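PDB 2QFZ: TBC1 domain family member 22A from Homo sapiens, which may act as a GTPase-activating protein for Rab-family proteins, through the Rab-GAP TBC domain captured in this C-terminal piece, and forms homodimers. Local coordinates for residues L62-L67 / Y192-K197; H141-Y146 / N205-Q210; N151-P156 / L253-V258; A286-R291 / L312-W317. All blocks are in the same frame, centred on the assembly; numbering follows the deposited sequence.

Contact 1 of 4, residues L62-L67 / Y192-K197; sequences LLSGYL and YWCMSK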
loop_
_atom_site.group_PDB
_atom_site.type_symbol
_atom_site.label_atom_id
_atom_site.label_comp_id
_atom_site.label_asym_id
_atom_site.label_seq_id
_atom_site.Cartn_x
_atom_site.Cartn_y
_atom_site.Cartn_z
ATOM N N LEU A 62 -10.777 -4.538 10.077
ATOM C CA LEU A 62 -11.097 -3.796 11.293
ATOM C C LEU A 62 -10.268 -2.516 11.477
ATOM O O LEU A 62 -10.823 -1.465 11.865
ATOM C CB LEU A 62 -10.988 -4.659 12.542
ATOM C CG LEU A 62 -12.054 -5.733 12.641
ATOM C CD1 LEU A 62 -11.637 -6.792 13.679
ATOM C CD2 LEU A 62 -13.463 -5.101 12.951
ATOM N N LEU A 63 -8.970 -2.610 11.208
ATOM C CA LEU A 63 -8.045 -1.497 11.409
ATOM C C LEU A 63 -8.295 -0.368 10.413
ATOM O O LEU A 63 -8.116 0.780 10.749
ATOM C CB LEU A 63 -6.584 -1.973 11.333
ATOM C CG LEU A 63 -6.011 -2.768 12.494
ATOM C CD1 LEU A 63 -4.574 -3.225 12.190
ATOM C CD2 LEU A 63 -6.046 -1.947 13.743
ATOM N N SER A 64 -8.766 -0.691 9.212
ATOM C CA SER A 64 -9.161 0.320 8.245
ATOM C C SER A 64 -10.545 0.926 8.484
ATOM O O SER A 64 -10.931 1.850 7.768
ATOM C CB SER A 64 -9.213 -0.282 6.867
ATOM O OG SER A 64 -10.355 -1.133 6.799
ATOM N N GLY A 65 -11.309 0.380 9.427
ATOM C CA GLY A 65 -12.671 0.836 9.693
ATOM C C GLY A 65 -13.737 0.341 8.728
ATOM O O GLY A 65 -14.839 0.883 8.680
ATOM N N TYR A 66 -13.423 -0.666 7.934
ATOM C CA TYR A 66 -14.406 -1.221 6.985
ATOM C C TYR A 66 -15.490 -2.007 7.759
ATOM O O TYR A 66 -16.687 -1.881 7.486
ATOM C CB TYR A 66 -13.679 -2.100 5.962
ATOM C CG TYR A 66 -14.541 -2.799 4.952
ATOM C CD1 TYR A 66 -15.503 -2.111 4.238
ATOM C CD2 TYR A 66 -14.372 -4.171 4.691
ATOM C CE1 TYR A 66 -16.327 -2.784 3.286
ATOM C CE2 TYR A 66 -15.166 -4.837 3.737
ATOM C CZ TYR A 66 -16.153 -4.124 3.051
ATOM O OH TYR A 66 -16.934 -4.739 2.097
ATOM N N LEU A 67 -15.050 -2.814 8.717
ATOM C CA LEU A 67 -15.939 -3.533 9.558
ATOM C C LEU A 67 -15.880 -2.968 10.969
ATOM O O LEU A 67 -14.814 -2.536 11.421
ATOM C CB LEU A 67 -15.606 -5.012 9.568
ATOM C CG LEU A 67 -15.936 -5.769 8.271
ATOM C CD1 LEU A 67 -15.717 -7.240 8.478
ATOM C CD2 LEU A 67 -17.345 -5.499 7.770
ATOM N N TYR A 192 -12.292 -2.909 -3.025
ATOM C CA TYR A 192 -12.679 -1.501 -3.352
ATOM C C TYR A 192 -12.802 -0.646 -2.091
ATOM O O TYR A 192 -12.278 0.468 -2.053
ATOM C CB TYR A 192 -13.974 -1.434 -4.197
ATOM C CG TYR A 192 -14.489 -0.028 -4.479
ATOM C CD1 TYR A 192 -14.089 0.685 -5.622
ATOM C CD2 TYR A 192 -15.358 0.599 -3.598
ATOM C CE1 TYR A 192 -14.539 1.949 -5.856
ATOM C CE2 TYR A 192 -15.798 1.888 -3.839
ATOM C CZ TYR A 192 -15.388 2.551 -4.961
ATOM O OH TYR A 192 -15.858 3.823 -5.187
ATOM N N TRP A 193 -13.535 -1.121 -1.081
ATOM C CA TRP A 193 -13.783 -0.270 0.085
ATOM C C TRP A 193 -12.526 -0.002 0.898
ATOM O O TRP A 193 -12.327 1.099 1.387
ATOM C CB TRP A 193 -14.906 -0.833 0.973
ATOM C CG TRP A 193 -16.272 -0.752 0.342
ATOM C CD1 TRP A 193 -17.057 -1.802 -0.027
ATOM C CD2 TRP A 193 -17.000 0.437 -0.021
ATOM N NE1 TRP A 193 -18.223 -1.361 -0.546
ATOM C CE2 TRP A 193 -18.214 0.015 -0.578
ATOM C CE3 TRP A 193 -16.742 1.814 0.083
ATOM C CZ2 TRP A 193 -19.196 0.924 -1.050
ATOM C CZ3 TRP A 193 -17.723 2.728 -0.376
ATOM C CH2 TRP A 193 -18.928 2.270 -0.932
ATOM N N CYS A 194 -11.681 -1.003 1.032
ATOM C CA CYS A 194 -10.439 -0.878 1.803
ATOM C C CYS A 194 -9.407 -0.016 1.090
ATOM O O CYS A 194 -8.815 0.856 1.718
ATOM C CB CYS A 194 -9.910 -2.266 2.181
ATOM S SG CYS A 194 -10.915 -3.021 3.520
ATOM N N MET A 195 -9.254 -0.207 -0.215
ATOM C CA MET A 195 -8.496 0.724 -1.062
ATOM C C MET A 195 -9.027 2.154 -0.987
ATOM O O MET A 195 -8.247 3.082 -0.818
ATOM C CB MET A 195 -8.459 0.251 -2.515
ATOM C CG MET A 195 -7.405 0.909 -3.384
ATOM S SD MET A 195 -7.740 0.834 -5.179
ATOM C CE MET A 195 -9.305 1.789 -5.273
ATOM N N SER A 196 -10.348 2.336 -1.061
ATOM C CA SER A 196 -10.942 3.663 -0.894
ATOM C C SER A 196 -10.570 4.343 0.413
ATOM O O SER A 196 -10.309 5.528 0.436
ATOM C CB SER A 196 -12.476 3.639 -1.040
ATOM O OG SER A 196 -12.820 3.319 -2.364
ATOM N N LYS A 197 -10.537 3.580 1.484
ATOM C CA LYS A 197 -10.190 4.062 2.797
ATOM C C LYS A 197 -8.700 4.513 2.870
ATOM O O LYS A 197 -8.378 5.599 3.368
ATOM C CB LYS A 197 -10.493 2.943 3.811
ATOM C CG LYS A 197 -11.130 3.387 5.070
ATOM C CD LYS A 197 -12.647 3.361 4.963
ATOM C CE LYS A 197 -13.315 3.986 6.200
ATOM N NZ LYS A 197 -14.759 4.386 5.938
#

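Contact 2 of 4, residues H141-Y146 / N205-Q210; sequences HPASGY and NYTFAQ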
loop_
_atom_site.group_PDB
_atom_site.type_symbol
_atom_site.label_atom_id
_atom_site.label_comp_id
_atom_site.label_asym_id
_atom_site.label_seq_id
_atom_site.Cartn_x
_atom_site.Cartn_y
_atom_site.Cartn_z
ATOM N N HIS A 141 -14.460 9.718 -8.065
ATOM C CA HIS A 141 -13.516 10.666 -7.487
ATOM C C HIS A 141 -13.010 11.552 -8.601
ATOM O O HIS A 141 -11.870 11.398 -9.068
ATOM C CB HIS A 141 -12.401 9.899 -6.777
ATOM C CG HIS A 141 -12.890 9.123 -5.606
ATOM N ND1 HIS A 141 -13.452 7.868 -5.739
ATOM C CD2 HIS A 141 -12.984 9.450 -4.296
ATOM C CE1 HIS A 141 -13.847 7.449 -4.550
ATOM N NE2 HIS A 141 -13.593 8.398 -3.664
ATOM N N PRO A 142 -13.887 12.459 -9.071
ATOM C CA PRO A 142 -13.595 13.226 -10.289
ATOM C C PRO A 142 -12.482 14.264 -10.147
ATOM O O PRO A 142 -11.944 14.686 -11.167
ATOM C CB PRO A 142 -14.934 13.910 -10.606
ATOM C CG PRO A 142 -15.665 13.993 -9.275
ATOM C CD PRO A 142 -15.226 12.769 -8.521
ATOM N N ALA A 143 -12.161 14.694 -8.925
ATOM C CA ALA A 143 -10.964 15.548 -8.719
ATOM C C ALA A 143 -9.614 14.851 -9.061
ATOM O O ALA A 143 -8.623 15.523 -9.347
ATOM C CB ALA A 143 -10.923 16.081 -7.331
ATOM N N SER A 144 -9.594 13.520 -9.026
ATOM C CA SER A 144 -8.408 12.723 -9.341
ATOM C C SER A 144 -8.552 12.028 -10.682
ATOM O O SER A 144 -7.692 12.122 -11.529
ATOM C CB SER A 144 -8.225 11.632 -8.290
ATOM O OG SER A 144 -8.001 12.173 -7.014
ATOM N N GLY A 145 -9.638 11.290 -10.844
ATOM C CA GLY A 145 -9.789 10.412 -11.997
ATOM C C GLY A 145 -8.817 9.272 -11.827
ATOM O O GLY A 145 -8.461 8.951 -10.720
ATOM N N TYR A 146 -8.379 8.665 -12.933
ATOM C CA TYR A 146 -7.377 7.624 -12.863
ATOM C C TYR A 146 -5.992 8.242 -12.942
ATOM O O TYR A 146 -5.704 8.994 -13.863
ATOM C CB TYR A 146 -7.547 6.600 -13.983
ATOM C CG TYR A 146 -6.408 5.611 -14.018
ATOM C CD1 TYR A 146 -6.219 4.713 -12.980
ATOM C CD2 TYR A 146 -5.514 5.580 -15.079
ATOM C CE1 TYR A 146 -5.151 3.825 -12.979
ATOM C CE2 TYR A 146 -4.472 4.712 -15.089
ATOM C CZ TYR A 146 -4.293 3.822 -14.041
ATOM O OH TYR A 146 -3.241 2.921 -14.054
ATOM N N ASN A 205 -2.487 13.509 -2.961
ATOM C CA ASN A 205 -1.513 12.799 -3.830
ATOM C C ASN A 205 -1.945 12.675 -5.262
ATOM O O ASN A 205 -1.099 12.504 -6.129
ATOM C CB ASN A 205 -1.214 11.378 -3.302
ATOM C CG ASN A 205 -0.274 11.379 -2.132
ATOM O OD1 ASN A 205 0.009 12.424 -1.568
ATOM N ND2 ASN A 205 0.231 10.199 -1.769
ATOM N N TYR A 206 -3.252 12.750 -5.511
ATOM C CA TYR A 206 -3.822 12.347 -6.796
ATOM C C TYR A 206 -4.784 13.356 -7.448
ATOM O O TYR A 206 -5.301 13.083 -8.517
ATOM C CB TYR A 206 -4.478 10.967 -6.681
ATOM C CG TYR A 206 -3.515 9.904 -6.168
ATOM C CD1 TYR A 206 -2.423 9.483 -6.952
ATOM C CD2 TYR A 206 -3.656 9.351 -4.910
ATOM C CE1 TYR A 206 -1.510 8.520 -6.468
ATOM C CE2 TYR A 206 -2.754 8.381 -4.434
ATOM C CZ TYR A 206 -1.703 7.975 -5.223
ATOM O OH TYR A 206 -0.819 7.062 -4.734
ATOM N N THR A 207 -4.960 14.518 -6.838
ATOM C CA THR A 207 -5.582 15.620 -7.518
ATOM C C THR A 207 -4.669 16.203 -8.635
ATOM O O THR A 207 -3.521 15.735 -8.844
ATOM C CB THR A 207 -6.117 16.670 -6.500
ATOM O OG1 THR A 207 -5.066 17.146 -5.617
ATOM C CG2 THR A 207 -7.233 16.024 -5.677
ATOM N N PHE A 208 -5.224 17.155 -9.393
ATOM C CA PHE A 208 -4.532 17.858 -10.489
ATOM C C PHE A 208 -3.135 18.340 -10.089
ATOM O O PHE A 208 -2.989 19.116 -9.136
ATOM C CB PHE A 208 -5.381 19.062 -10.943
ATOM C CG PHE A 208 -4.909 19.689 -12.219
ATOM C CD1 PHE A 208 -5.171 19.085 -13.433
ATOM C CD2 PHE A 208 -4.198 20.873 -12.203
ATOM C CE1 PHE A 208 -4.735 19.645 -14.605
ATOM C CE2 PHE A 208 -3.755 21.449 -13.378
ATOM C CZ PHE A 208 -4.021 20.842 -14.580
ATOM N N ALA A 209 -2.106 17.869 -10.803
ATOM C CA ALA A 209 -0.716 18.248 -10.504
ATOM C C ALA A 209 -0.154 17.588 -9.246
ATOM O O ALA A 209 0.956 17.931 -8.809
ATOM C CB ALA A 209 -0.585 19.789 -10.366
ATOM N N GLN A 210 -0.937 16.699 -8.641
ATOM C CA GLN A 210 -0.524 15.841 -7.529
ATOM C C GLN A 210 0.279 16.538 -6.430
ATOM O O GLN A 210 1.399 16.112 -6.141
ATOM C CB GLN A 210 0.280 14.669 -8.084
ATOM C CG GLN A 210 -0.513 13.794 -9.034
ATOM C CD GLN A 210 0.128 12.458 -9.238
ATOM O OE1 GLN A 210 0.620 12.151 -10.319
ATOM N NE2 GLN A 210 0.145 11.659 -8.199
HETATM O O HOH W 1 -5.361 13.792 -11.133
#

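Contact 3 of 4, residues N151-P156 / L253-V258; sequences NDLVTP and LLMREV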
loop_
_atom_site.group_PDB
_atom_site.type_symbol
_atom_site.label_atom_id
_atom_site.label_comp_id
_atom_site.label_asym_id
_atom_site.label_seq_id
_atom_site.Cartn_x
_atom_site.Cartn_y
_atom_site.Cartn_z
ATOM N N ASN A 151 -3.310 2.007 -9.447
ATOM C CA ASN A 151 -3.501 0.593 -9.821
ATOM C C ASN A 151 -2.727 -0.393 -8.935
ATOM O O ASN A 151 -3.228 -1.467 -8.624
ATOM C CB ASN A 151 -3.155 0.388 -11.333
ATOM C CG ASN A 151 -1.706 0.695 -11.658
ATOM O OD1 ASN A 151 -1.246 1.820 -11.491
ATOM N ND2 ASN A 151 -0.970 -0.320 -12.105
ATOM N N ASP A 152 -1.507 -0.021 -8.524
ATOM C CA ASP A 152 -0.699 -0.837 -7.583
ATOM C C ASP A 152 -1.346 -0.979 -6.183
ATOM O O ASP A 152 -1.242 -2.030 -5.515
ATOM C CB ASP A 152 0.698 -0.211 -7.373
ATOM C CG ASP A 152 1.763 -0.725 -8.354
ATOM O OD1 ASP A 152 1.583 -1.806 -8.978
ATOM O OD2 ASP A 152 2.818 -0.040 -8.461
ATOM N N LEU A 153 -1.997 0.064 -5.727
ATOM C CA LEU A 153 -2.596 0.016 -4.397
ATOM C C LEU A 153 -3.757 -0.993 -4.295
ATOM O O LEU A 153 -4.156 -1.357 -3.190
ATOM C CB LEU A 153 -3.004 1.419 -3.938
ATOM C CG LEU A 153 -1.934 2.497 -4.106
ATOM C CD1 LEU A 153 -2.443 3.790 -3.577
ATOM C CD2 LEU A 153 -0.629 2.171 -3.482
ATOM N N VAL A 154 -4.268 -1.477 -5.437
ATOM C CA VAL A 154 -5.289 -2.534 -5.446
ATOM C C VAL A 154 -4.694 -3.874 -4.986
ATOM O O VAL A 154 -5.340 -4.636 -4.288
ATOM C CB VAL A 154 -5.913 -2.750 -6.883
ATOM C CG1 VAL A 154 -6.954 -3.916 -6.870
ATOM C CG2 VAL A 154 -6.550 -1.474 -7.424
ATOM N N THR A 155 -3.461 -4.157 -5.406
ATOM C CA THR A 155 -2.879 -5.520 -5.295
ATOM C C THR A 155 -2.751 -6.094 -3.870
ATOM O O THR A 155 -3.077 -7.247 -3.651
ATOM C CB THR A 155 -1.505 -5.591 -6.043
ATOM O OG1 THR A 155 -1.660 -4.993 -7.338
ATOM C CG2 THR A 155 -0.983 -7.028 -6.173
ATOM N N PRO A 156 -2.251 -5.312 -2.892
ATOM C CA PRO A 156 -2.164 -5.917 -1.582
ATOM C C PRO A 156 -3.521 -6.293 -0.942
ATOM O O PRO A 156 -3.645 -7.353 -0.346
ATOM C CB PRO A 156 -1.432 -4.853 -0.774
ATOM C CG PRO A 156 -0.725 -4.054 -1.830
ATOM C CD PRO A 156 -1.678 -3.963 -2.887
ATOM N N LEU A 253 3.594 4.167 -3.141
ATOM C CA LEU A 253 3.798 3.727 -1.743
ATOM C C LEU A 253 4.877 2.627 -1.604
ATOM O O LEU A 253 4.693 1.646 -0.887
ATOM C CB LEU A 253 2.494 3.305 -1.062
ATOM C CG LEU A 253 1.513 4.463 -0.792
ATOM C CD1 LEU A 253 0.289 3.890 -0.130
ATOM C CD2 LEU A 253 2.092 5.608 0.090
ATOM N N LEU A 254 6.024 2.882 -2.248
ATOM C CA LEU A 254 7.207 2.010 -2.276
ATOM C C LEU A 254 6.971 0.669 -2.924
ATOM O O LEU A 254 7.915 -0.146 -2.966
ATOM C CB LEU A 254 7.842 1.846 -0.885
ATOM C CG LEU A 254 8.698 3.042 -0.434
ATOM C CD1 LEU A 254 8.893 2.938 1.028
ATOM C CD2 LEU A 254 10.085 3.122 -1.218
ATOM N N MET A 255 5.777 0.458 -3.521
ATOM C CA MET A 255 5.471 -0.831 -4.127
ATOM C C MET A 255 6.302 -1.156 -5.335
ATOM O O MET A 255 6.416 -2.323 -5.680
ATOM C CB MET A 255 4.012 -0.964 -4.492
ATOM C CG MET A 255 3.123 -1.021 -3.311
ATOM S SD MET A 255 1.441 -1.334 -3.766
ATOM C CE MET A 255 1.593 -2.854 -4.715
ATOM N N ARG A 256 6.880 -0.160 -6.008
ATOM C CA ARG A 256 7.780 -0.486 -7.141
ATOM C C ARG A 256 9.201 -0.692 -6.678
ATOM O O ARG A 256 10.054 -0.931 -7.496
ATOM C CB ARG A 256 7.756 0.592 -8.245
ATOM C CG ARG A 256 6.387 0.831 -8.910
ATOM C CD ARG A 256 5.920 -0.315 -9.836
ATOM N NE ARG A 256 5.101 -1.298 -9.103
ATOM C CZ ARG A 256 5.332 -2.612 -9.017
ATOM N NH1 ARG A 256 6.388 -3.199 -9.620
ATOM N NH2 ARG A 256 4.491 -3.351 -8.304
ATOM N N GLU A 257 9.476 -0.559 -5.382
ATOM C CA GLU A 257 10.853 -0.650 -4.891
ATOM C C GLU A 257 11.103 -1.940 -4.120
ATOM O O GLU A 257 12.245 -2.336 -3.966
ATOM C CB GLU A 257 11.243 0.542 -4.014
ATOM C CG GLU A 257 10.596 1.857 -4.381
ATOM C CD GLU A 257 10.798 2.242 -5.832
ATOM O OE1 GLU A 257 11.875 1.923 -6.405
ATOM O OE2 GLU A 257 9.871 2.870 -6.405
ATOM N N VAL A 258 10.044 -2.600 -3.666
ATOM C CA VAL A 258 10.173 -3.837 -2.884
ATOM C C VAL A 258 9.171 -4.883 -3.356
ATOM O O VAL A 258 8.137 -4.543 -3.999
ATOM C CB VAL A 258 9.958 -3.598 -1.389
ATOM C CG1 VAL A 258 10.981 -2.616 -0.826
ATOM C CG2 VAL A 258 8.490 -3.147 -1.117
#

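Contact 4 of 4, residues A286-R291 / L312-W317; sequences AAFLVR and LPTAHW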
loop_
_atom_site.group_PDB
_atom_site.type_symbol
_atom_site.label_atom_id
_atom_site.label_comp_id
_atom_site.label_asym_id
_atom_site.label_seq_id
_atom_site.Cartn_x
_atom_site.Cartn_y
_atom_site.Cartn_z
ATOM N N ALA A 286 12.684 7.716 4.365
ATOM C CA ALA A 286 13.956 8.236 4.884
ATOM C C ALA A 286 14.884 7.110 5.320
ATOM O O ALA A 286 16.067 7.096 4.946
ATOM C CB ALA A 286 13.697 9.226 6.018
ATOM N N ALA A 287 14.329 6.139 6.054
ATOM C CA ALA A 287 15.052 4.912 6.430
ATOM C C ALA A 287 15.448 4.033 5.227
ATOM O O ALA A 287 16.533 3.416 5.195
ATOM C CB ALA A 287 14.263 4.123 7.467
ATOM N N PHE A 288 14.598 3.985 4.221
ATOM C CA PHE A 288 14.892 3.203 3.025
ATOM C C PHE A 288 16.107 3.781 2.291
ATOM O O PHE A 288 17.019 3.045 1.883
ATOM C CB PHE A 288 13.656 3.177 2.120
ATOM C CG PHE A 288 13.708 2.201 1.027
ATOM C CD1 PHE A 288 13.877 0.842 1.278
ATOM C CD2 PHE A 288 13.552 2.619 -0.284
ATOM C CE1 PHE A 288 13.884 -0.094 0.228
ATOM C CE2 PHE A 288 13.554 1.686 -1.340
ATOM C CZ PHE A 288 13.723 0.346 -1.090
ATOM N N LEU A 289 16.137 5.099 2.159
ATOM C CA LEU A 289 17.269 5.760 1.540
ATOM C C LEU A 289 18.609 5.519 2.299
ATOM O O LEU A 289 19.618 5.129 1.690
ATOM C CB LEU A 289 16.962 7.261 1.373
ATOM C CG LEU A 289 17.913 8.096 0.523
ATOM C CD1 LEU A 289 18.047 7.601 -0.898
ATOM C CD2 LEU A 289 17.420 9.533 0.557
ATOM N N VAL A 290 18.606 5.714 3.608
ATOM C CA VAL A 290 19.833 5.676 4.364
ATOM C C VAL A 290 20.281 4.256 4.689
ATOM O O VAL A 290 21.425 4.083 5.056
ATOM C CB VAL A 290 19.850 6.639 5.615
ATOM C CG1 VAL A 290 19.614 8.089 5.172
ATOM C CG2 VAL A 290 18.883 6.243 6.712
ATOM N N ARG A 291 19.405 3.258 4.479
ATOM C CA ARG A 291 19.771 1.837 4.470
ATOM C C ARG A 291 20.907 1.553 3.467
ATOM O O ARG A 291 21.792 0.743 3.753
ATOM C CB ARG A 291 18.525 0.958 4.200
ATOM C CG ARG A 291 18.756 -0.490 3.714
ATOM C CD ARG A 291 19.220 -1.467 4.818
ATOM N NE ARG A 291 19.489 -2.797 4.241
ATOM C CZ ARG A 291 20.625 -3.158 3.627
ATOM N NH1 ARG A 291 21.638 -2.308 3.494
ATOM N NH2 ARG A 291 20.761 -4.385 3.143
ATOM N N LEU A 312 16.677 -0.321 -6.305
ATOM C CA LEU A 312 17.392 -0.767 -5.122
ATOM C C LEU A 312 17.328 -2.306 -5.025
ATOM O O LEU A 312 16.314 -2.900 -5.405
ATOM C CB LEU A 312 16.868 -0.073 -3.864
ATOM C CG LEU A 312 17.276 1.425 -3.769
ATOM C CD1 LEU A 312 16.527 2.101 -2.655
ATOM C CD2 LEU A 312 18.770 1.634 -3.573
ATOM N N PRO A 313 18.427 -2.952 -4.585
ATOM C CA PRO A 313 18.475 -4.424 -4.615
ATOM C C PRO A 313 17.679 -5.081 -3.458
ATOM O O PRO A 313 18.206 -5.330 -2.383
ATOM C CB PRO A 313 19.996 -4.728 -4.519
ATOM C CG PRO A 313 20.685 -3.392 -4.453
ATOM C CD PRO A 313 19.675 -2.397 -4.035
ATOM N N THR A 314 16.400 -5.314 -3.698
ATOM C CA THR A 314 15.488 -5.799 -2.663
ATOM C C THR A 314 14.751 -7.088 -3.077
ATOM O O THR A 314 13.877 -7.559 -2.359
ATOM C CB THR A 314 14.401 -4.743 -2.373
ATOM O OG1 THR A 314 13.679 -4.471 -3.584
ATOM C CG2 THR A 314 15.004 -3.497 -1.815
ATOM N N ALA A 315 15.111 -7.676 -4.210
ATOM C CA ALA A 315 14.420 -8.897 -4.678
ATOM C C ALA A 315 14.538 -10.060 -3.660
ATOM O O ALA A 315 13.703 -10.952 -3.609
ATOM C CB ALA A 315 14.950 -9.294 -6.025
ATOM N N HIS A 316 15.561 -10.023 -2.823
ATOM C CA HIS A 316 15.792 -11.085 -1.857
ATOM C C HIS A 316 15.248 -10.736 -0.471
ATOM O O HIS A 316 15.440 -11.491 0.479
ATOM C CB HIS A 316 17.286 -11.384 -1.768
ATOM C CG HIS A 316 18.101 -10.235 -1.265
ATOM N ND1 HIS A 316 18.556 -9.234 -2.088
ATOM C CD2 HIS A 316 18.520 -9.916 -0.018
ATOM C CE1 HIS A 316 19.234 -8.352 -1.374
ATOM N NE2 HIS A 316 19.232 -8.743 -0.117
ATOM N N TRP A 317 14.584 -9.594 -0.343
ATOM C CA TRP A 317 14.172 -9.113 0.968
ATOM C C TRP A 317 13.084 -9.990 1.610
ATOM O O TRP A 317 12.241 -10.514 0.929
ATOM C CB TRP A 317 13.729 -7.641 0.902
ATOM C CG TRP A 317 14.835 -6.699 1.177
ATOM C CD1 TRP A 317 16.177 -6.907 0.966
ATOM C CD2 TRP A 317 14.713 -5.383 1.717
ATOM N NE1 TRP A 317 16.880 -5.815 1.348
ATOM C CE2 TRP A 317 16.014 -4.856 1.813
ATOM C CE3 TRP A 317 13.628 -4.582 2.089
ATOM C CZ2 TRP A 317 16.263 -3.577 2.295
ATOM C CZ3 TRP A 317 13.887 -3.306 2.595
ATOM C CH2 TRP A 317 15.175 -2.817 2.681
#

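Contact 1 of 4, residues L62-L67 / Y192-K197
Trp-193, on helix 181-200, meets Tyr-66 through CB, CG and CD1, with Tyr-66 CE1 3.3 Å from Trp-193 CB. The ring planes differ by only 22°, yet the tyrosine ring and the five-membered ring have centroids 5.4 Å apart, so they are slid past each other with little overlap. Both polar ends are engaged elsewhere: Trp-193 NE1 donates to Lys-81 O, and Tyr-66 OH bonds Asp-190. Lys-81, bonded to Tyr-66 O as well, ties the two sides together from helix 74-91.

One residue on, Cys-194 SG lies 3.8 Å from Tyr-66 CB. The sulfur also makes an oblique sulfur-aromatic contact, 4.5 Å from the centroid of the Tyr-66 ring and 41° off its normal. With CG anti to the backbone N (chi1 177°), the tyrosine extends along the helix surface and reaches both residues at once. Cys-194 SG further approaches Ser-64 OG at 3.8 Å, a hydroxyl already hydrogen-bonded back to Trp-60 O and Lys-61 O.

Lys-197 closes the row with its aliphatic part: its CG lies 3.1 Å from Ser-64 O, and the bend at chi2 keeps CD and CE alongside the same oxygen, beside the Schellman turn whose positive-phi residue is Gly-65.

No hydrogen bond crosses between the segments. The end of helix 56-63 therefore meets helix 181-200 through aromatic, sulfur and methylene packing.

Contact 2 of 4, residues H141-Y146 / N205-Q210
Tyr-206 turns CB, not its ring, toward Ser-144, with Tyr-206 CB 3.7 Å from Ser-144 OG. One face of the phenol has Asn-205 CB lying 3.5 Å above the plane of the Tyr-206 ring, displaced toward the rim. The side chain leads away from the 141-146 loop, and its OH bonds Asn-251 O. The amide of Gln-210 is held flat nearby: its NE2 donates to Asn-205 O at 2.6 Å, 171° at the hydrogen and only 4° out of the amide plane, and also bonds Asn-251 OD1.

Across the contact the meeting point is Tyr-206 O. Ser-144 OG, placed beside its own backbone N by a chi1 of -63°, gives this carbonyl a weak hydrogen bond, 3.2 Å from Ser-144 OG to Tyr-206 O. A water fills in next to it, donating to Tyr-206 O at 2.7 Å and to Ser-144 O at 2.9 Å, and so bridges the two backbones. A second point of approach is a CA-H...O contact in which Thr-207 CA lies 3.5 Å from Ala-143 O; the methyls of these two residues touch as well.

Two irregular loops at the surface thus meet largely around backbone carbonyls, helped by one serine hydroxyl, a water and a pair of methyls. The first belongs to the loop joining helix 124-140 to helix 150-162 and includes Tyr-146, which probably opens the YxQ motif that supplies the glutamine finger in TBC domains. The second follows helix 181-200 and runs through a type II turn, Thr-207 to Gln-210, into helix 211-227, while the Tyr-206 side chain packs on Ile-150 and Leu-153 of helix 150-162.

Contact 3 of 4, residues N151-P156 / L253-V258
Met-255 reaches the kinked part of helix 150-162 with its sulfur and methyl. The methyl points at the CG corner of the proline, Met-255 CE 3.9 Å from Pro-156 CG, and the bend at chi3 (55°) folds it over the Asp-152 backbone, where Met-255 CE comes to 3.1 Å from Asp-152 O. Beside it Leu-153 presents CD2 both to Met-255 SD, at 4.1 Å, and to Leu-253 CD1, at 3.9 Å, the two leucines crossing at about a right angle. Leu-253, with positive phi, is the residue at which the chain leaves helix 242-251.

Outward from this core, Met-255 SD also lies 3.9 Å from Asp-152 CB, and past that carbon the chemistry turns ionic. Arg-256 doubles back through bends at chi2 and chi3 so that NE makes the short bond of the salt bridge and NH2 adds a weak one. Its NE donates to Asp-152 OD2 at 2.7 Å and 155°, with the oxygen near the guanidinium plane and met on its syn side. Arg-256 NH2 reaches Asp-152 OD1 only weakly, at 3.4 Å; the carboxylate and guanidinium planes are 40° apart, so the pairing is not a flat two-bond one. Replacing Arg-256 by a leucine would probably leave the buried Asp-152 carboxylate without its countercharge and dependent on the amide of Asn-252, which also bonds OD2.

Helix 150-162 is central here: its Val-154 faces helices 124-140 and 181-200, while Pro-156 touches Trp-267 and Met-255 touches Thr-263 of helix 260-270. The loop between helices 242-251 and 260-270 is thus laid against the domain's interior.

Contact 4 of 4, residues A286-R291 / L312-W317
Phe-288 pushes its ring among three side chains of the 312-317 loop and packs tightly on Leu-312, with Phe-288 CE2 3.3 Å from Leu-312 CD1. A chi1 of -168° sets CG opposite the backbone N and swings the ring out from helix 276-291. Trp-317 comes in at the rim: its CH2 lies 3.9 Å from Phe-288 CE1, and the two ring planes are nearly perpendicular at 87°. Between these neighbours Thr-314 CG2 also approaches the phenyl edge, 4.1 Å from Phe-288 CZ, while sitting over the centre of the Trp-317 ring.

Arg-291, one turn further along, slides past Trp-317 in the opposite direction. The guanidinium and indole planes are 18° apart, with Arg-291 NE 3.8 Å from Trp-317 CZ2.

Shortening Phe-288 to an alanine would probably open a gap beside the Leu-312 methyl and Thr-314 CG2, and deprive the indole of the aromatic rim it packs on.

Trp-249 and Trp-292 meet the same phenyl edge-to-face, so the contact belongs to an aromatic cluster. No hydrogen bond joins the two segments, so their meeting rests on apolar and aromatic packing with the arginine at its exposed rim; the loop's polar ties go elsewhere, from Thr-314 OG1 to Glu-257 O and from backbone carbonyls to Arg-261.

In the fold
Contacts 1, 2 and 3 interlock: along the chain their segments alternate, and all lie within the Rab-GAP TBC range. Contact 3 lies about 5 Å from the chain's centre, its own centre about 17 Å from that of contact 1 and 18 Å from that of contact 2. Adjoining helices 150-162 and 181-200 join contacts 1 and 3 through Met-195 on Val-154, and Tyr-206 of contact 2 packs on Leu-153. Contact 4 comes last in sequence; it touches contact 3, 15 Å away between centres, and lies across the chain's centre from contact 1. The all-helical domain is thus tied from its early helices to its C-terminal end through residues 151-156 and 253-258.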